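PDB 5O5C: putative decarboxylase involved in desferrioxamine biosynthesis from Erwinia amylovora, which probably decarboxylates lysine with pyridoxal 5'-phosphate as cofactor, supplying cadaverine for the biosynthesis of the siderophore desferrioxamine. Local coordinates for residues N174-L179 against K375-T380; K320-T325 against F342-H347. All blocks are in the same frame, centred on the assembly; numbering follows the deposited sequence.

Contact 1: residues N174-L179 against K375-T380; sequences NLMAML and KSIQTT. With PLP (pyridoxal-5'-phosphate), chain G.
L175 is the first residue of 174-179 to meet I377, its CD2 lying 4.0 Å from I377 CD1 as the two side chains pass at a slant. One residue on, M176 carries most of the helix side. Its chain runs straight beyond CG (chi2 -178°, chi3 -177°), pushing the terminal methyl out until it meets I377 tip to tip; M176 CE to I377 CG1 is only 3.4 Å, tight for two carbons. M176 also packs on F341 of strand 339-343. This is the large domain of a fold type I PLP enzyme, and residues 375-380 belong to the loop between strand 339-343 and helix 385-394, which passes this helix and runs on to the cofactor site of the second subunit. A turn further along, L179 and I377 lie alongside each other, pointing opposite ways, with L179 CD2 4.1 Å from I377 CG2, so CD1, CG1 and CG2 of the isoleucine each meet a different residue of the helix. I377 sits in the middle of an ST turn, in which Q378 N donates to S376 OG at 3.1 Å. The loop then delivers T380 to the phosphate: O3P of PLP accepts from T380 OG1 at 2.7 Å and from T380 N at 3.2 Å, while T171, T273 and H329 of the second subunit bond the same cofactor.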
loop_
_atom_site.group_PDB
_atom_site.type_symbol
_atom_site.label_atom_id
_atom_site.label_comp_id
_atom_site.label_asym_id
_atom_site.label_seq_id
_atom_site.Cartn_x
_atom_site.Cartn_y
_atom_site.Cartn_z
ATOM N N ASN B 174 4.718 -10.327 -4.111
ATOM C CA ASN B 174 4.579 -11.792 -4.178
ATOM C C ASN B 174 3.238 -12.182 -4.731
ATOM O O ASN B 174 3.153 -13.154 -5.458
ATOM C CB ASN B 174 4.839 -12.505 -2.856
ATOM C CG ASN B 174 6.318 -12.592 -2.506
ATOM O OD1 ASN B 174 7.191 -12.403 -3.366
ATOM N ND2 ASN B 174 6.608 -12.913 -1.254
ATOM N N LEU B 175 2.197 -11.404 -4.441
ATOM C CA LEU B 175 0.900 -11.673 -5.068
ATOM C C LEU B 175 0.994 -11.485 -6.580
ATOM O O LEU B 175 0.519 -12.360 -7.352
ATOM C CB LEU B 175 -0.206 -10.827 -4.481
ATOM C CG LEU B 175 -1.566 -10.866 -5.186
ATOM C CD1 LEU B 175 -2.075 -12.278 -5.264
ATOM C CD2 LEU B 175 -2.532 -9.968 -4.428
ATOM N N MET B 176 1.668 -10.417 -7.000
ATOM C CA MET B 176 1.722 -10.108 -8.426
ATOM C C MET B 176 2.512 -11.196 -9.119
ATOM O O MET B 176 2.133 -11.613 -10.222
ATOM C CB MET B 176 2.355 -8.738 -8.707
ATOM C CG MET B 176 1.570 -7.547 -8.240
ATOM S SD MET B 176 2.511 -6.100 -8.749
ATOM C CE MET B 176 1.567 -4.730 -8.096
ATOM N N ALA B 177 3.557 -11.695 -8.445
ATOM C CA ALA B 177 4.384 -12.806 -8.973
ATOM C C ALA B 177 3.620 -14.112 -9.224
ATOM O O ALA B 177 3.764 -14.743 -10.313
ATOM C CB ALA B 177 5.613 -13.068 -8.112
ATOM N N MET B 178 2.788 -14.517 -8.265
ATOM C CA MET B 178 2.018 -15.727 -8.460
ATOM C C MET B 178 0.847 -15.479 -9.448
ATOM O O MET B 178 0.419 -16.396 -10.140
ATOM C CB MET B 178 1.531 -16.274 -7.127
ATOM C CG MET B 178 2.641 -16.601 -6.128
ATOM S SD MET B 178 3.878 -17.733 -6.785
ATOM C CE MET B 178 3.001 -19.159 -7.134
ATOM N N LEU B 179 0.384 -14.229 -9.541
ATOM C CA LEU B 179 -0.669 -13.870 -10.439
ATOM C C LEU B 179 -0.170 -14.023 -11.904
ATOM O O LEU B 179 -0.814 -14.708 -12.712
ATOM C CB LEU B 179 -1.176 -12.474 -10.149
ATOM C CG LEU B 179 -2.203 -11.815 -11.090
ATOM C CD1 LEU B 179 -3.470 -12.594 -11.350
ATOM C CD2 LEU B 179 -2.517 -10.448 -10.490
ATOM N N LYS B 375 0.694 -1.274 -15.122
ATOM C CA LYS B 375 1.494 -2.369 -14.547
ATOM C C LYS B 375 1.191 -2.735 -13.065
ATOM O O LYS B 375 1.883 -3.559 -12.444
ATOM C CB LYS B 375 2.993 -2.016 -14.620
ATOM C CG LYS B 375 3.491 -1.458 -15.952
ATOM C CD LYS B 375 4.974 -1.105 -15.973
ATOM C CE LYS B 375 5.315 0.101 -15.135
ATOM N NZ LYS B 375 6.703 0.576 -15.284
ATOM N N SER B 376 0.162 -2.147 -12.507
ATOM C CA SER B 376 -0.079 -2.151 -11.060
ATOM C C SER B 376 -1.372 -2.832 -10.802
ATOM O O SER B 376 -2.226 -2.845 -11.695
ATOM C CB SER B 376 -0.135 -0.704 -10.565
ATOM O OG SER B 376 -0.217 -0.595 -9.149
ATOM N N ILE B 377 -1.507 -3.426 -9.607
ATOM C CA ILE B 377 -2.755 -3.898 -9.068
ATOM C C ILE B 377 -3.358 -2.929 -8.031
ATOM O O ILE B 377 -4.393 -3.232 -7.410
ATOM C CB ILE B 377 -2.710 -5.379 -8.511
ATOM C CG1 ILE B 377 -1.650 -5.561 -7.471
ATOM C CG2 ILE B 377 -2.587 -6.411 -9.632
ATOM C CD1 ILE B 377 -2.076 -6.452 -6.353
ATOM N N GLN B 378 -2.726 -1.770 -7.849
ATOM C CA GLN B 378 -3.323 -0.646 -7.137
ATOM C C GLN B 378 -3.822 0.387 -8.165
ATOM O O GLN B 378 -3.431 0.366 -9.351
ATOM C CB GLN B 378 -2.257 0.024 -6.251
ATOM C CG GLN B 378 -1.631 -0.858 -5.157
ATOM C CD GLN B 378 -0.419 -0.226 -4.465
ATOM O OE1 GLN B 378 0.702 -0.362 -4.904
ATOM N NE2 GLN B 378 -0.650 0.418 -3.368
ATOM N N THR B 379 -4.621 1.328 -7.674
ATOM C CA THR B 379 -4.967 2.496 -8.411
ATOM C C THR B 379 -4.193 3.719 -7.871
ATOM O O THR B 379 -3.028 3.869 -8.142
ATOM C CB THR B 379 -6.501 2.656 -8.518
ATOM O OG1 THR B 379 -7.121 1.410 -8.912
ATOM C CG2 THR B 379 -6.834 3.701 -9.634
ATOM N N THR B 380 -4.809 4.561 -7.058
ATOM C CA THR B 380 -4.128 5.622 -6.395
ATOM C C THR B 380 -2.887 5.127 -5.635
ATOM O O THR B 380 -2.984 4.219 -4.817
ATOM C CB THR B 380 -5.075 6.284 -5.396
ATOM O OG1 THR B 380 -6.092 6.885 -6.133
ATOM C CG2 THR B 380 -4.396 7.331 -4.590
HETATM N N1 PLP G . -14.072 3.154 -5.925
HETATM C C2 PLP G . -14.418 4.422 -6.270
HETATM C C2A PLP G . -15.850 4.862 -6.295
HETATM C C3 PLP G . -13.383 5.414 -6.584
HETATM O O3 PLP G . -13.757 6.678 -6.933
HETATM C C4 PLP G . -11.969 4.961 -6.540
HETATM C C4A PLP G . -10.858 5.899 -6.833
HETATM C C5 PLP G . -11.718 3.538 -6.158
HETATM C C6 PLP G . -12.802 2.710 -5.852
HETATM C C5A PLP G . -10.297 3.011 -6.066
HETATM O O4P PLP G . -9.625 3.622 -4.959
HETATM P P PLP G . -8.048 3.971 -4.997
HETATM O O1P PLP G . -7.857 4.698 -3.682
HETATM O O2P PLP G . -7.407 2.603 -5.051
HETATM O O3P PLP G . -7.835 4.841 -6.193
#

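Contact 2: residues K320-T325 against F342-H347; sequences KADSVT and FVRDKH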
loop_
_atom_site.group_PDB
_atom_site.type_symbol
_atom_site.label_atom_id
_atom_site.label_comp_id
_atom_site.label_asym_id
_atom_site.label_seq_id
_atom_site.Cartn_x
_atom_site.Cartn_y
_atom_site.Cartn_z
ATOM N N LYS B 320 18.563 -14.611 -13.715
ATOM C CA LYS B 320 17.841 -15.599 -14.480
ATOM C C LYS B 320 16.308 -15.597 -14.196
ATOM O O LYS B 320 15.541 -16.061 -14.991
ATOM C CB LYS B 320 18.473 -16.979 -14.251
ATOM C CG LYS B 320 19.956 -17.082 -14.655
ATOM C CD LYS B 320 20.495 -18.486 -14.304
ATOM C CE LYS B 320 21.846 -18.761 -14.933
ATOM N NZ LYS B 320 22.559 -19.830 -14.174
ATOM N N ALA B 321 15.879 -15.014 -13.097
ATOM C CA ALA B 321 14.463 -15.027 -12.667
ATOM C C ALA B 321 13.447 -14.566 -13.748
ATOM O O ALA B 321 13.767 -13.807 -14.616
ATOM C CB ALA B 321 14.332 -14.166 -11.429
ATOM N N ASP B 322 12.214 -15.041 -13.671
ATOM C CA ASP B 322 11.125 -14.462 -14.468
ATOM C C ASP B 322 10.548 -13.233 -13.759
ATOM O O ASP B 322 10.208 -12.222 -14.452
ATOM C CB ASP B 322 10.072 -15.518 -14.776
ATOM C CG ASP B 322 10.622 -16.591 -15.655
ATOM O OD1 ASP B 322 10.937 -16.239 -16.785
ATOM O OD2 ASP B 322 10.813 -17.733 -15.191
ATOM N N SER B 323 10.467 -13.317 -12.412
ATOM C CA SER B 323 10.202 -12.146 -11.519
ATOM C C SER B 323 11.030 -12.057 -10.265
ATOM O O SER B 323 11.607 -13.041 -9.825
ATOM C CB SER B 323 8.760 -12.120 -11.043
ATOM O OG SER B 323 8.391 -13.373 -10.493
ATOM N N VAL B 324 11.044 -10.853 -9.681
ATOM C CA VAL B 324 11.835 -10.563 -8.497
ATOM C C VAL B 324 11.060 -9.595 -7.604
ATOM O O VAL B 324 10.532 -8.542 -8.098
ATOM C CB VAL B 324 13.226 -9.925 -8.776
ATOM C CG1 VAL B 324 14.031 -9.821 -7.482
ATOM C CG2 VAL B 324 14.048 -10.689 -9.776
ATOM N N THR B 325 10.982 -9.931 -6.328
ATOM C CA THR B 325 10.454 -9.009 -5.342
ATOM C C THR B 325 11.587 -8.431 -4.494
ATOM O O THR B 325 12.462 -9.152 -4.024
ATOM C CB THR B 325 9.436 -9.639 -4.389
ATOM O OG1 THR B 325 10.110 -10.595 -3.555
ATOM C CG2 THR B 325 8.427 -10.264 -5.054
ATOM N N PHE B 342 9.480 -6.795 -9.910
ATOM C CA PHE B 342 10.171 -6.766 -11.174
ATOM C C PHE B 342 9.855 -7.981 -12.012
ATOM O O PHE B 342 9.811 -9.063 -11.473
ATOM C CB PHE B 342 11.658 -6.685 -10.958
ATOM C CG PHE B 342 12.063 -5.438 -10.281
ATOM C CD1 PHE B 342 12.013 -5.351 -8.914
ATOM C CD2 PHE B 342 12.393 -4.317 -11.017
ATOM C CE1 PHE B 342 12.318 -4.200 -8.285
ATOM C CE2 PHE B 342 12.672 -3.140 -10.381
ATOM C CZ PHE B 342 12.633 -3.074 -9.016
ATOM N N VAL B 343 9.696 -7.773 -13.328
ATOM C CA VAL B 343 9.525 -8.861 -14.307
ATOM C C VAL B 343 10.644 -8.929 -15.391
ATOM O O VAL B 343 11.192 -7.926 -15.787
ATOM C CB VAL B 343 8.182 -8.782 -14.999
ATOM C CG1 VAL B 343 7.066 -9.144 -14.024
ATOM C CG2 VAL B 343 7.936 -7.428 -15.653
ATOM N N ARG B 344 10.951 -10.124 -15.863
ATOM C CA ARG B 344 11.946 -10.307 -16.901
ATOM C C ARG B 344 11.405 -9.728 -18.236
ATOM O O ARG B 344 12.126 -9.088 -18.951
ATOM C CB ARG B 344 12.240 -11.792 -17.047
ATOM C CG ARG B 344 13.332 -12.124 -18.007
ATOM C CD ARG B 344 13.682 -13.613 -18.035
ATOM N NE ARG B 344 14.978 -13.660 -18.660
ATOM C CZ ARG B 344 16.128 -13.984 -18.096
ATOM N NH1 ARG B 344 16.187 -14.321 -16.832
ATOM N NH2 ARG B 344 17.246 -13.935 -18.789
ATOM N N ASP B 345 10.116 -9.945 -18.487
ATOM C CA ASP B 345 9.418 -9.592 -19.704
ATOM C C ASP B 345 8.149 -8.796 -19.421
ATOM O O ASP B 345 7.144 -9.338 -18.968
ATOM C CB ASP B 345 9.063 -10.856 -20.479
ATOM C CG ASP B 345 8.353 -10.545 -21.824
ATOM O OD1 ASP B 345 8.554 -9.436 -22.379
ATOM O OD2 ASP B 345 7.561 -11.404 -22.277
ATOM N N LYS B 346 8.202 -7.516 -19.766
ATOM C CA LYS B 346 7.170 -6.548 -19.452
ATOM C C LYS B 346 5.818 -6.907 -20.008
ATOM O O LYS B 346 4.814 -6.488 -19.467
ATOM C CB LYS B 346 7.563 -5.120 -19.906
ATOM C CG LYS B 346 7.712 -4.926 -21.415
ATOM C CD LYS B 346 7.678 -3.452 -21.808
ATOM C CE LYS B 346 7.392 -3.311 -23.306
ATOM N NZ LYS B 346 7.656 -1.946 -23.845
ATOM N N HIS B 347 5.782 -7.708 -21.060
ATOM C CA HIS B 347 4.516 -8.172 -21.606
ATOM C C HIS B 347 3.681 -8.969 -20.629
ATOM O O HIS B 347 2.474 -9.016 -20.827
ATOM C CB HIS B 347 4.680 -8.936 -22.933
ATOM C CG HIS B 347 5.255 -8.086 -24.035
ATOM N ND1 HIS B 347 4.525 -7.114 -24.692
ATOM C CD2 HIS B 347 6.494 -8.057 -24.585
ATOM C CE1 HIS B 347 5.288 -6.515 -25.588
ATOM N NE2 HIS B 347 6.485 -7.081 -25.554
HETATM O O HOH W 1 8.907 -12.216 -17.153
#
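R344 lays its extended side chain over the carbonyl of A321, with R344 CD 3.4 Å from A321 O. Strands 323-327 and 339-343 run antiparallel here, within the seven-stranded mixed sheet of the fold type I large domain. In R344, CG stands anti to the backbone N (chi1 -175°), which sends the chain back along the incoming 320-322 segment. There the guanidinium turns its edge toward K320 and A321, and NH1 makes a weak bond to A321 O at 3.3 Å; NH1 also donates weakly to E319 O. V324 and F342 form the hydrogen-bonded pair: V324 N gives to F342 O at 2.8 Å, and F342 N to V324 O in return. Their side chains share one face, CB to CB 4.2 Å, and the F342 ring, which has V324 O at its edge and in its plane, packs on helix 140-156. S323 and V343, the non-hydrogen-bonded pair, point to the other face, against helix 170-189, where S323 OG bonds W294 and H296 of the next strand. Past V343 the pairing runs on briefly through R344 N and D322 O, 2.6 Å apart. That same D322 O accepts from a water, 3.0 Å away, whose oxygen takes the N-H of D345.

Helix 170-189 lies on the sheet face that carries S323 and T325, so contacts 1 and 2 abut, their centres about 13 Å apart. A177 CB comes within 3.7 Å of S323 OG, and N174 OD1 takes a weak bond from T325 OG1 besides one from H296. Through its amide nitrogen N174 also bonds D298 and S218, both of the same PLP pocket. Contact 1 thus borders two active sites: N174 touches this chain's own cofactor, about 9 Å from the L175 side chain, whereas T380 binds the one in the second subunit. Contact 2 stands further back, with the V324 side chain about 10 Å from a bound PLP.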